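Local coordinates for protein beta-porphyranase B (Bacteroides plebeius, PDB 4AWD) that hydrolyses the sulfated red-algal polysaccharide porphyran at linkages between beta-D-galactopyranose and alpha-L-galactopyranose-6-sulfate, releasing mostly disaccharides, at residues E33-N38 with Y311-A316; Y46-N51 with G244-D249; Y54-N59 with A66-K71. All coordinates share one frame; numbering follows the deposited sequence.

Contact 1: E33-N38 with Y311-A316; sequences EEHIKN and YDWVRA. With CA (calcium ion), chain C.
His35 NE2 is held by a hydrogen bond to Glu137 and at the same time lies 3.8 Å from Trp313 CH2 across the contact. The six-membered ring of Trp313 forms an edge-to-face pair with the imidazole, the centroids 5.1 Å apart and the planes at 55°. The Trp313 edge addresses the same His35 face that Arg315 uses. There Arg315 NH2 stands over the imidazole, displaced toward its rim, and comes 3.4 Å from His35 CG. The guanidinium and imidazole planes are inclined by 52°, which excludes a parallel stack. Arg315 CZ in turn sits 3.3 Å above the indole plane of Trp313, over its centre, and the three groups meet in a triangle, each touching the other two. The chi1 of His35 (-170°) swings the imidazole away from its own backbone N, toward Trp313 and Arg315, and the bond from NE2 to Glu137 restrains its rotation. Arg315 is secured at its other terminal nitrogen, where NH1 forms a salt bridge with Glu57. Glu137 would probably favour protonation of His35, whereas the guanidinium over its face would disfavour it. One residue before Trp313, Asp312 binds the calcium ion twice, through O at 2.5 Å and OD1 at 2.4 Å, while OD2 makes a salt bridge with Arg139. Glu57, Asn59, Gly94 and a water complete the six ligands, which holds the corner the chain turns at Asp312. In the GH16 beta-sandwich, the turn that follows helix 30-34 thus lies against strand 308-321, whose neighbour, strand 134-141, supplies Glu137 and bonds the backbone of Arg315.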
loop_
_atom_site.group_PDB
_atom_site.type_symbol
_atom_site.label_atom_id
_atom_site.label_comp_id
_atom_site.label_asym_id
_atom_site.label_seq_id
_atom_site.Cartn_x
_atom_site.Cartn_y
_atom_site.Cartn_z
ATOM N N GLU A 33 12.839 -2.961 17.064
ATOM C CA GLU A 33 13.010 -2.273 18.355
ATOM C C GLU A 33 14.091 -1.202 18.251
ATOM O O GLU A 33 13.892 -0.066 18.681
ATOM C CB GLU A 33 13.353 -3.262 19.474
ATOM C CG GLU A 33 13.433 -2.649 20.867
ATOM C CD GLU A 33 12.071 -2.460 21.535
ATOM O OE1 GLU A 33 11.040 -2.936 20.984
ATOM O OE2 GLU A 33 12.031 -1.838 22.631
ATOM N N GLU A 34 15.224 -1.573 17.658
ATOM C CA GLU A 34 16.333 -0.655 17.435
ATOM C C GLU A 34 15.929 0.531 16.545
ATOM O O GLU A 34 16.418 1.642 16.744
ATOM C CB GLU A 34 17.524 -1.420 16.846
ATOM C CG GLU A 34 18.758 -0.575 16.487
ATOM C CD GLU A 34 19.486 0.038 17.700
ATOM O OE1 GLU A 34 19.400 -0.506 18.836
ATOM O OE2 GLU A 34 20.160 1.079 17.502
ATOM N N HIS A 35 15.027 0.297 15.588
ATOM C CA HIS A 35 14.561 1.340 14.664
ATOM C C HIS A 35 13.719 2.464 15.320
ATOM O O HIS A 35 13.470 3.493 14.691
ATOM C CB HIS A 35 13.804 0.711 13.478
ATOM C CG HIS A 35 13.490 1.675 12.369
ATOM N ND1 HIS A 35 14.465 2.363 11.674
ATOM C CD2 HIS A 35 12.307 2.053 11.825
ATOM C CE1 HIS A 35 13.896 3.132 10.760
ATOM N NE2 HIS A 35 12.587 2.966 10.835
ATOM N N ILE A 36 13.298 2.276 16.574
ATOM C CA ILE A 36 12.547 3.306 17.312
ATOM C C ILE A 36 13.318 4.640 17.426
ATOM O O ILE A 36 12.708 5.714 17.377
ATOM C CB ILE A 36 12.040 2.773 18.692
ATOM C CG1 ILE A 36 11.028 1.642 18.468
ATOM C CG2 ILE A 36 11.394 3.885 19.548
ATOM C CD1 ILE A 36 10.716 0.810 19.718
ATOM N N LYS A 37 14.645 4.563 17.544
ATOM C CA LYS A 37 15.543 5.726 17.411
ATOM C C LYS A 37 15.118 6.690 16.311
ATOM O O LYS A 37 15.233 7.903 16.472
ATOM C CB LYS A 37 16.926 5.279 16.951
ATOM C CG LYS A 37 17.787 4.539 17.912
ATOM C CD LYS A 37 19.188 4.361 17.294
ATOM C CE LYS A 37 19.113 3.925 15.834
ATOM N NZ LYS A 37 20.364 3.261 15.370
ATOM N N ASN A 38 14.704 6.125 15.171
ATOM C CA ASN A 38 14.453 6.882 13.945
ATOM C C ASN A 38 13.032 7.415 13.795
ATOM O O ASN A 38 12.775 8.270 12.958
ATOM C CB ASN A 38 14.810 6.043 12.721
ATOM C CG ASN A 38 16.272 5.665 12.680
ATOM O OD1 ASN A 38 17.141 6.526 12.741
ATOM N ND2 ASN A 38 16.552 4.370 12.580
ATOM N N TYR A 311 11.267 -5.533 -0.678
ATOM C CA TYR A 311 10.967 -4.969 0.622
ATOM C C TYR A 311 11.928 -5.573 1.630
ATOM O O TYR A 311 11.855 -6.772 1.934
ATOM C CB TYR A 311 9.515 -5.257 1.025
ATOM C CG TYR A 311 8.488 -4.788 0.021
ATOM C CD1 TYR A 311 8.180 -5.556 -1.108
ATOM C CD2 TYR A 311 7.821 -3.582 0.204
ATOM C CE1 TYR A 311 7.243 -5.134 -2.028
ATOM C CE2 TYR A 311 6.869 -3.144 -0.726
ATOM C CZ TYR A 311 6.588 -3.927 -1.831
ATOM O OH TYR A 311 5.651 -3.495 -2.732
ATOM N N ASP A 312 12.840 -4.741 2.123
ATOM C CA ASP A 312 13.810 -5.138 3.145
ATOM C C ASP A 312 13.092 -5.453 4.454
ATOM O O ASP A 312 13.427 -6.416 5.142
ATOM C CB ASP A 312 14.853 -4.031 3.369
ATOM C CG ASP A 312 16.010 -4.482 4.243
ATOM O OD1 ASP A 312 16.032 -5.659 4.647
ATOM O OD2 ASP A 312 16.899 -3.656 4.534
ATOM N N TRP A 313 12.095 -4.654 4.792
ATOM C CA TRP A 313 11.294 -4.941 5.964
ATOM C C TRP A 313 9.988 -4.203 5.950
ATOM O O TRP A 313 9.811 -3.233 5.217
ATOM C CB TRP A 313 12.053 -4.622 7.264
ATOM C CG TRP A 313 12.829 -3.332 7.258
ATOM C CD1 TRP A 313 14.184 -3.191 7.078
ATOM C CD2 TRP A 313 12.314 -2.013 7.447
ATOM N NE1 TRP A 313 14.538 -1.870 7.162
ATOM C CE2 TRP A 313 13.409 -1.124 7.382
ATOM C CE3 TRP A 313 11.036 -1.493 7.683
ATOM C CZ2 TRP A 313 13.265 0.251 7.529
ATOM C CZ3 TRP A 313 10.890 -0.116 7.841
ATOM C CH2 TRP A 313 11.997 0.736 7.757
ATOM N N VAL A 314 9.069 -4.678 6.777
ATOM C CA VAL A 314 7.863 -3.948 7.077
ATOM C C VAL A 314 7.850 -3.834 8.599
ATOM O O VAL A 314 8.026 -4.845 9.294
ATOM C CB VAL A 314 6.655 -4.696 6.503
ATOM C CG1 VAL A 314 5.364 -4.265 7.167
ATOM C CG2 VAL A 314 6.593 -4.482 4.973
ATOM N N ARG A 315 7.706 -2.621 9.129
ATOM C CA ARG A 315 7.751 -2.464 10.584
ATOM C C ARG A 315 6.610 -1.599 11.098
ATOM O O ARG A 315 6.369 -0.512 10.585
ATOM C CB ARG A 315 9.149 -1.994 11.056
ATOM C CG ARG A 315 10.294 -2.798 10.369
ATOM C CD ARG A 315 11.617 -2.908 11.107
ATOM N NE ARG A 315 12.559 -1.825 10.872
ATOM C CZ ARG A 315 13.857 -1.954 10.562
ATOM N NH1 ARG A 315 14.441 -3.133 10.397
ATOM N NH2 ARG A 315 14.588 -0.862 10.412
ATOM N N ALA A 316 5.869 -2.116 12.073
ATOM C CA ALA A 316 4.733 -1.388 12.643
ATOM C C ALA A 316 4.914 -1.130 14.138
ATOM O O ALA A 316 5.526 -1.933 14.856
ATOM C CB ALA A 316 3.442 -2.140 12.400
HETATM CA CA CA C . 15.438 -7.730 5.684
HETATM O O HOH W 1 15.800 -6.756 7.809
#

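Contact 2: Y46-N51 with G244-D249; sequences YKWVVN and GCWWVD
Trp48 reaches Trp246 with the benzo end of its indole, and its course can be followed atom by atom. CB points toward 244-249, and the side chain passes Ile36 on its way. CG is anti to the carbonyl carbon (chi1 -69°), which sends the ring across the gap between the strands, where the nearest CA atoms, those of Trp48 and Trp246, are 11.2 Å apart. NE1 turns aside to a hydrogen bond with Pro40 O, so the polar corner of this buried indole is satisfied and its rotation restrained. The gap is a consequence of the fold: in the GH16 jelly-roll sandwich strand 46-50 pairs with 308-321, then comes 134-141, then 241-249, and the two indoles together bridge the gap, Trp48 packing on Tyr317 and Leu319 of 308-321. Farther out, CZ2 of Trp48 comes 3.7 Å from Trp246 CE2. At the tip CH2 is 3.4 Å from Trp246 NE1 and nearly as close to CE2, placing the edge of Trp48 over the centre of the Trp246 face. The pair is T-shaped (edge-to-face), with the six-membered ring of Trp48 and the five-membered ring of Trp246 separated by 4.9 Å between centroids and their planes at 71°. On the opposite face of Trp246 lies Val248 CG2, 3.5 Å above the plane near the rim; Val248 and Asp249 together face Thr252 in a classic beta bulge.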
loop_
_atom_site.group_PDB
_atom_site.type_symbol
_atom_site.label_atom_id
_atom_site.label_comp_id
_atom_site.label_asym_id
_atom_site.label_seq_id
_atom_site.Cartn_x
_atom_site.Cartn_y
_atom_site.Cartn_z
ATOM N N TYR A 46 4.017 8.836 26.517
ATOM C CA TYR A 46 3.879 7.619 25.713
ATOM C C TYR A 46 5.218 7.120 25.168
ATOM O O TYR A 46 6.202 7.846 25.185
ATOM C CB TYR A 46 2.850 7.833 24.594
ATOM C CG TYR A 46 1.446 8.061 25.103
ATOM C CD1 TYR A 46 1.057 9.302 25.610
ATOM C CD2 TYR A 46 0.505 7.034 25.089
ATOM C CE1 TYR A 46 -0.232 9.514 26.091
ATOM C CE2 TYR A 46 -0.787 7.232 25.571
ATOM C CZ TYR A 46 -1.150 8.475 26.075
ATOM O OH TYR A 46 -2.433 8.682 26.543
ATOM N N LYS A 47 5.253 5.876 24.705
ATOM C CA LYS A 47 6.455 5.306 24.077
ATOM C C LYS A 47 6.078 4.410 22.886
ATOM O O LYS A 47 5.015 3.776 22.875
ATOM C CB LYS A 47 7.290 4.505 25.095
ATOM C CG LYS A 47 6.530 3.328 25.696
ATOM C CD LYS A 47 7.414 2.328 26.427
ATOM C CE LYS A 47 6.548 1.349 27.212
ATOM N NZ LYS A 47 7.345 0.392 28.006
ATOM N N TRP A 48 6.952 4.355 21.891
ATOM C CA TRP A 48 6.717 3.485 20.756
ATOM C C TRP A 48 7.022 2.045 21.149
ATOM O O TRP A 48 8.022 1.765 21.823
ATOM C CB TRP A 48 7.546 3.902 19.534
ATOM C CG TRP A 48 7.121 5.215 18.895
ATOM C CD1 TRP A 48 7.806 6.403 18.920
ATOM C CD2 TRP A 48 5.927 5.458 18.121
ATOM N NE1 TRP A 48 7.092 7.378 18.235
ATOM C CE2 TRP A 48 5.944 6.816 17.733
ATOM C CE3 TRP A 48 4.831 4.664 17.745
ATOM C CZ2 TRP A 48 4.927 7.385 16.956
ATOM C CZ3 TRP A 48 3.816 5.243 16.954
ATOM C CH2 TRP A 48 3.878 6.598 16.586
ATOM N N VAL A 49 6.142 1.140 20.715
ATOM C CA VAL A 49 6.252 -0.275 21.007
ATOM C C VAL A 49 6.005 -1.081 19.715
ATOM O O VAL A 49 5.081 -0.773 18.942
ATOM C CB VAL A 49 5.270 -0.631 22.149
ATOM C CG1 VAL A 49 4.455 -1.875 21.850
ATOM C CG2 VAL A 49 6.017 -0.725 23.512
ATOM N N VAL A 50 6.838 -2.092 19.464
ATOM C CA VAL A 50 6.713 -2.869 18.249
ATOM C C VAL A 50 5.321 -3.513 18.190
ATOM O O VAL A 50 4.855 -4.092 19.167
ATOM C CB VAL A 50 7.799 -3.954 18.142
ATOM C CG1 VAL A 50 7.560 -4.833 16.920
ATOM C CG2 VAL A 50 9.162 -3.339 18.064
ATOM N N ASN A 51 4.647 -3.383 17.049
ATOM C CA ASN A 51 3.452 -4.187 16.807
ATOM C C ASN A 51 3.868 -5.411 15.997
ATOM O O ASN A 51 4.096 -5.315 14.792
ATOM C CB ASN A 51 2.369 -3.380 16.086
ATOM C CG ASN A 51 0.992 -4.034 16.171
ATOM O OD1 ASN A 51 0.863 -5.256 16.256
ATOM N ND2 ASN A 51 -0.048 -3.208 16.149
ATOM N N GLY A 244 6.944 5.819 5.235
ATOM C CA GLY A 244 6.297 5.623 6.512
ATOM C C GLY A 244 5.131 6.534 6.790
ATOM O O GLY A 244 5.028 7.657 6.282
ATOM N N CYS A 245 4.238 6.022 7.608
ATOM C CA CYS A 245 3.083 6.763 8.009
ATOM C C CYS A 245 2.965 6.731 9.526
ATOM O O CYS A 245 3.103 5.665 10.141
ATOM C CB CYS A 245 1.848 6.104 7.433
ATOM S SG CYS A 245 0.408 6.987 7.880
ATOM N N TRP A 246 2.709 7.897 10.116
ATOM C CA TRP A 246 2.216 7.955 11.477
ATOM C C TRP A 246 0.709 8.167 11.398
ATOM O O TRP A 246 0.233 9.272 11.145
ATOM C CB TRP A 246 2.869 9.082 12.282
ATOM C CG TRP A 246 2.432 9.122 13.726
ATOM C CD1 TRP A 246 1.428 8.388 14.313
ATOM C CD2 TRP A 246 2.972 9.951 14.765
ATOM N NE1 TRP A 246 1.325 8.704 15.651
ATOM C CE2 TRP A 246 2.256 9.662 15.950
ATOM C CE3 TRP A 246 3.995 10.907 14.808
ATOM C CZ2 TRP A 246 2.531 10.302 17.169
ATOM C CZ3 TRP A 246 4.272 11.536 16.019
ATOM C CH2 TRP A 246 3.539 11.231 17.183
ATOM N N TRP A 247 -0.039 7.096 11.597
ATOM C CA TRP A 247 -1.489 7.200 11.604
ATOM C C TRP A 247 -1.867 7.673 13.012
ATOM O O TRP A 247 -1.963 6.876 13.938
ATOM C CB TRP A 247 -2.103 5.857 11.209
ATOM C CG TRP A 247 -3.603 5.825 11.106
ATOM C CD1 TRP A 247 -4.477 6.880 11.240
ATOM C CD2 TRP A 247 -4.409 4.675 10.812
ATOM N NE1 TRP A 247 -5.765 6.444 11.066
ATOM C CE2 TRP A 247 -5.754 5.099 10.806
ATOM C CE3 TRP A 247 -4.118 3.322 10.566
ATOM C CZ2 TRP A 247 -6.809 4.227 10.557
ATOM C CZ3 TRP A 247 -5.170 2.448 10.315
ATOM C CH2 TRP A 247 -6.502 2.906 10.314
ATOM N N VAL A 248 -2.026 8.987 13.163
ATOM C CA VAL A 248 -2.077 9.613 14.491
ATOM C C VAL A 248 -3.407 9.390 15.192
ATOM O O VAL A 248 -3.430 9.042 16.374
ATOM C CB VAL A 248 -1.812 11.133 14.430
ATOM C CG1 VAL A 248 -1.923 11.761 15.850
ATOM C CG2 VAL A 248 -0.467 11.417 13.793
ATOM N N ASP A 249 -4.499 9.612 14.460
ATOM C CA ASP A 249 -5.871 9.430 14.964
ATOM C C ASP A 249 -6.842 9.316 13.798
ATOM O O ASP A 249 -6.428 9.188 12.647
ATOM C CB ASP A 249 -6.305 10.570 15.914
ATOM C CG ASP A 249 -6.180 11.941 15.283
ATOM O OD1 ASP A 249 -6.493 12.104 14.086
ATOM O OD2 ASP A 249 -5.745 12.875 15.988
#

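Contact 3: Y54-N59 with A66-K71; sequences YTDEFN and AKWHAK. With CA (calcium ion), chain C.
Trp68 and Lys67 bind two successive residues of 54-59 through their nitrogens. Trp68 NE1 donates to Asp56 OD2 at 2.8 Å with an N-H...O angle of 157°; the oxygen lies close to the indole plane and is met on its anti side. Lys67 NZ donates to Thr55 O at 2.6 Å, almost along the C=O axis (176°). The bend of the lysine chain at chi3 brings NZ to that carbonyl, while CG stays behind against one face of the Trp68 indole. Toward the rim of the opposite face lies Phe58 CZ, while Phe58 CE1 is 3.9 Å from Trp68 NE1 and the rings pair obliquely, their planes at 40°. In the next shell, water 2 accepts from Lys67 NZ at 2.7 Å and donates weakly to Asp56 OD2, and Tyr29 OH also bonds to NZ. Asp56 is oriented by its own chain: OD1 accepts from Phe58 N at 2.7 Å, an Asx turn. Within the turn Glu57 O, and just past it Asn59 OD1, each bind the calcium ion at 2.4 Å, and Glu57 OE1 holds the metal-bound water 1. Asp56 and Lys67 do not meet directly, OD2 and NZ being 4.6 Å apart, yet their opposite charges, joined through water, would probably stabilise each other in this buried setting and keep the carboxylate ionised.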
loop_
_atom_site.group_PDB
_atom_site.type_symbol
_atom_site.label_atom_id
_atom_site.label_comp_id
_atom_site.label_asym_id
_atom_site.label_seq_id
_atom_site.Cartn_x
_atom_site.Cartn_y
_atom_site.Cartn_z
ATOM N N TYR A 54 2.331 -6.867 12.419
ATOM C CA TYR A 54 2.509 -6.269 11.088
ATOM C C TYR A 54 3.975 -5.912 10.853
ATOM O O TYR A 54 4.307 -5.014 10.092
ATOM C CB TYR A 54 1.567 -5.063 10.923
ATOM C CG TYR A 54 0.190 -5.388 11.440
ATOM C CD1 TYR A 54 -0.687 -6.180 10.693
ATOM C CD2 TYR A 54 -0.215 -4.967 12.715
ATOM C CE1 TYR A 54 -1.953 -6.524 11.186
ATOM C CE2 TYR A 54 -1.473 -5.305 13.216
ATOM C CZ TYR A 54 -2.334 -6.079 12.450
ATOM O OH TYR A 54 -3.577 -6.402 12.953
ATOM N N THR A 55 4.848 -6.659 11.520
ATOM C CA THR A 55 6.262 -6.376 11.500
ATOM C C THR A 55 6.962 -7.620 11.014
ATOM O O THR A 55 6.678 -8.734 11.497
ATOM C CB THR A 55 6.767 -5.956 12.910
ATOM O OG1 THR A 55 6.258 -4.655 13.233
ATOM C CG2 THR A 55 8.266 -5.910 12.956
ATOM N N ASP A 56 7.870 -7.423 10.060
ATOM C CA ASP A 56 8.633 -8.514 9.476
ATOM C C ASP A 56 9.885 -8.032 8.759
ATOM O O ASP A 56 9.825 -7.159 7.869
ATOM C CB ASP A 56 7.781 -9.321 8.486
ATOM C CG ASP A 56 8.253 -10.769 8.354
ATOM O OD1 ASP A 56 9.484 -11.033 8.398
ATOM O OD2 ASP A 56 7.379 -11.645 8.198
ATOM N N GLU A 57 11.003 -8.659 9.116
ATOM C CA GLU A 57 12.293 -8.336 8.544
ATOM C C GLU A 57 12.545 -9.156 7.282
ATOM O O GLU A 57 13.441 -8.855 6.504
ATOM C CB GLU A 57 13.392 -8.581 9.578
ATOM C CG GLU A 57 13.258 -7.754 10.845
ATOM C CD GLU A 57 13.321 -6.245 10.598
ATOM O OE1 GLU A 57 14.028 -5.793 9.660
ATOM O OE2 GLU A 57 12.673 -5.499 11.365
ATOM N N PHE A 58 11.746 -10.193 7.082
ATOM C CA PHE A 58 11.889 -11.091 5.926
ATOM C C PHE A 58 13.319 -11.643 5.828
ATOM O O PHE A 58 13.893 -11.750 4.738
ATOM C CB PHE A 58 11.460 -10.414 4.602
ATOM C CG PHE A 58 10.118 -9.723 4.656
ATOM C CD1 PHE A 58 8.936 -10.453 4.790
ATOM C CD2 PHE A 58 10.035 -8.330 4.543
ATOM C CE1 PHE A 58 7.689 -9.804 4.822
ATOM C CE2 PHE A 58 8.800 -7.669 4.579
ATOM C CZ PHE A 58 7.622 -8.400 4.711
ATOM N N ASN A 59 13.891 -11.990 6.971
ATOM C CA ASN A 59 15.288 -12.456 7.003
ATOM C C ASN A 59 15.404 -13.973 7.121
ATOM O O ASN A 59 16.500 -14.506 7.315
ATOM C CB ASN A 59 16.088 -11.729 8.100
ATOM C CG ASN A 59 16.411 -10.270 7.723
ATOM O OD1 ASN A 59 16.147 -9.834 6.596
ATOM N ND2 ASN A 59 16.980 -9.519 8.662
ATOM N N ALA A 66 2.068 -17.672 8.986
ATOM C CA ALA A 66 1.214 -17.313 10.130
ATOM C C ALA A 66 0.805 -15.834 10.096
ATOM O O ALA A 66 -0.297 -15.487 10.512
ATOM C CB ALA A 66 1.886 -17.655 11.464
ATOM N N LYS A 67 1.695 -14.985 9.579
ATOM C CA LYS A 67 1.523 -13.526 9.585
ATOM C C LYS A 67 1.009 -12.926 8.258
ATOM O O LYS A 67 0.398 -11.849 8.258
ATOM C CB LYS A 67 2.861 -12.857 9.931
ATOM C CG LYS A 67 2.753 -11.398 10.379
ATOM C CD LYS A 67 4.107 -10.868 10.858
ATOM C CE LYS A 67 4.549 -11.480 12.196
ATOM N NZ LYS A 67 5.926 -10.975 12.557
ATOM N N TRP A 68 1.287 -13.603 7.142
ATOM C CA TRP A 68 1.015 -13.041 5.809
ATOM C C TRP A 68 0.247 -13.981 4.897
ATOM O O TRP A 68 0.473 -15.182 4.909
ATOM C CB TRP A 68 2.320 -12.641 5.094
ATOM C CG TRP A 68 3.195 -11.769 5.889
ATOM C CD1 TRP A 68 4.334 -12.135 6.531
ATOM C CD2 TRP A 68 3.021 -10.366 6.150
ATOM N NE1 TRP A 68 4.889 -11.051 7.166
ATOM C CE2 TRP A 68 4.096 -9.957 6.960
ATOM C CE3 TRP A 68 2.062 -9.419 5.775
ATOM C CZ2 TRP A 68 4.238 -8.641 7.411
ATOM C CZ3 TRP A 68 2.210 -8.110 6.217
ATOM C CH2 TRP A 68 3.291 -7.737 7.026
ATOM N N HIS A 69 -0.645 -13.419 4.095
ATOM C CA HIS A 69 -1.194 -14.125 2.936
ATOM C C HIS A 69 -0.341 -13.784 1.718
ATOM O O HIS A 69 -0.285 -12.609 1.324
ATOM C CB HIS A 69 -2.626 -13.681 2.655
ATOM C CG HIS A 69 -3.609 -14.049 3.724
ATOM N ND1 HIS A 69 -3.988 -15.351 3.973
ATOM C CD2 HIS A 69 -4.342 -13.278 4.560
ATOM C CE1 HIS A 69 -4.895 -15.368 4.932
ATOM N NE2 HIS A 69 -5.123 -14.124 5.309
ATOM N N ALA A 70 0.309 -14.792 1.129
ATOM C CA ALA A 70 1.133 -14.602 -0.090
ATOM C C ALA A 70 0.287 -14.119 -1.267
ATOM O O ALA A 70 0.742 -13.290 -2.071
ATOM C CB ALA A 70 1.877 -15.896 -0.472
ATOM N N LYS A 71 -0.924 -14.667 -1.372
ATOM C CA LYS A 71 -1.937 -14.140 -2.263
ATOM C C LYS A 71 -3.090 -13.563 -1.444
ATOM O O LYS A 71 -3.872 -14.300 -0.825
ATOM C CB LYS A 71 -2.448 -15.216 -3.220
ATOM C CG LYS A 71 -3.245 -14.654 -4.387
ATOM C CD LYS A 71 -4.384 -15.592 -4.787
ATOM C CE LYS A 71 -4.905 -15.334 -6.215
ATOM N NZ LYS A 71 -5.239 -13.911 -6.487
HETATM CA CA CA C . 15.438 -7.730 5.684
HETATM O O HOH W 2 7.180 -12.573 10.834
HETATM O O HOH W 1 15.800 -6.756 7.809
#

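In the fold
Contacts 1 and 3 are buried and share the calcium ion and one of its waters. Contact 2, partly buried, lies about 19 Å from contact 3 between centres and about 11 Å from contact 1. Strand 308-321 is common ground: contact 1 contains part of it, contact 2 reaches it through strand 46-50, where Asn51 N and Ala316 O form a probable hydrogen bond, and contact 3 reaches it through a probable backbone bond from Asp56 N to Val314 O. The chemistry shifts with place: hydrogen bonds around a buried carboxylate in contact 3, guanidinium and rings in contact 1, two indoles alone in contact 2.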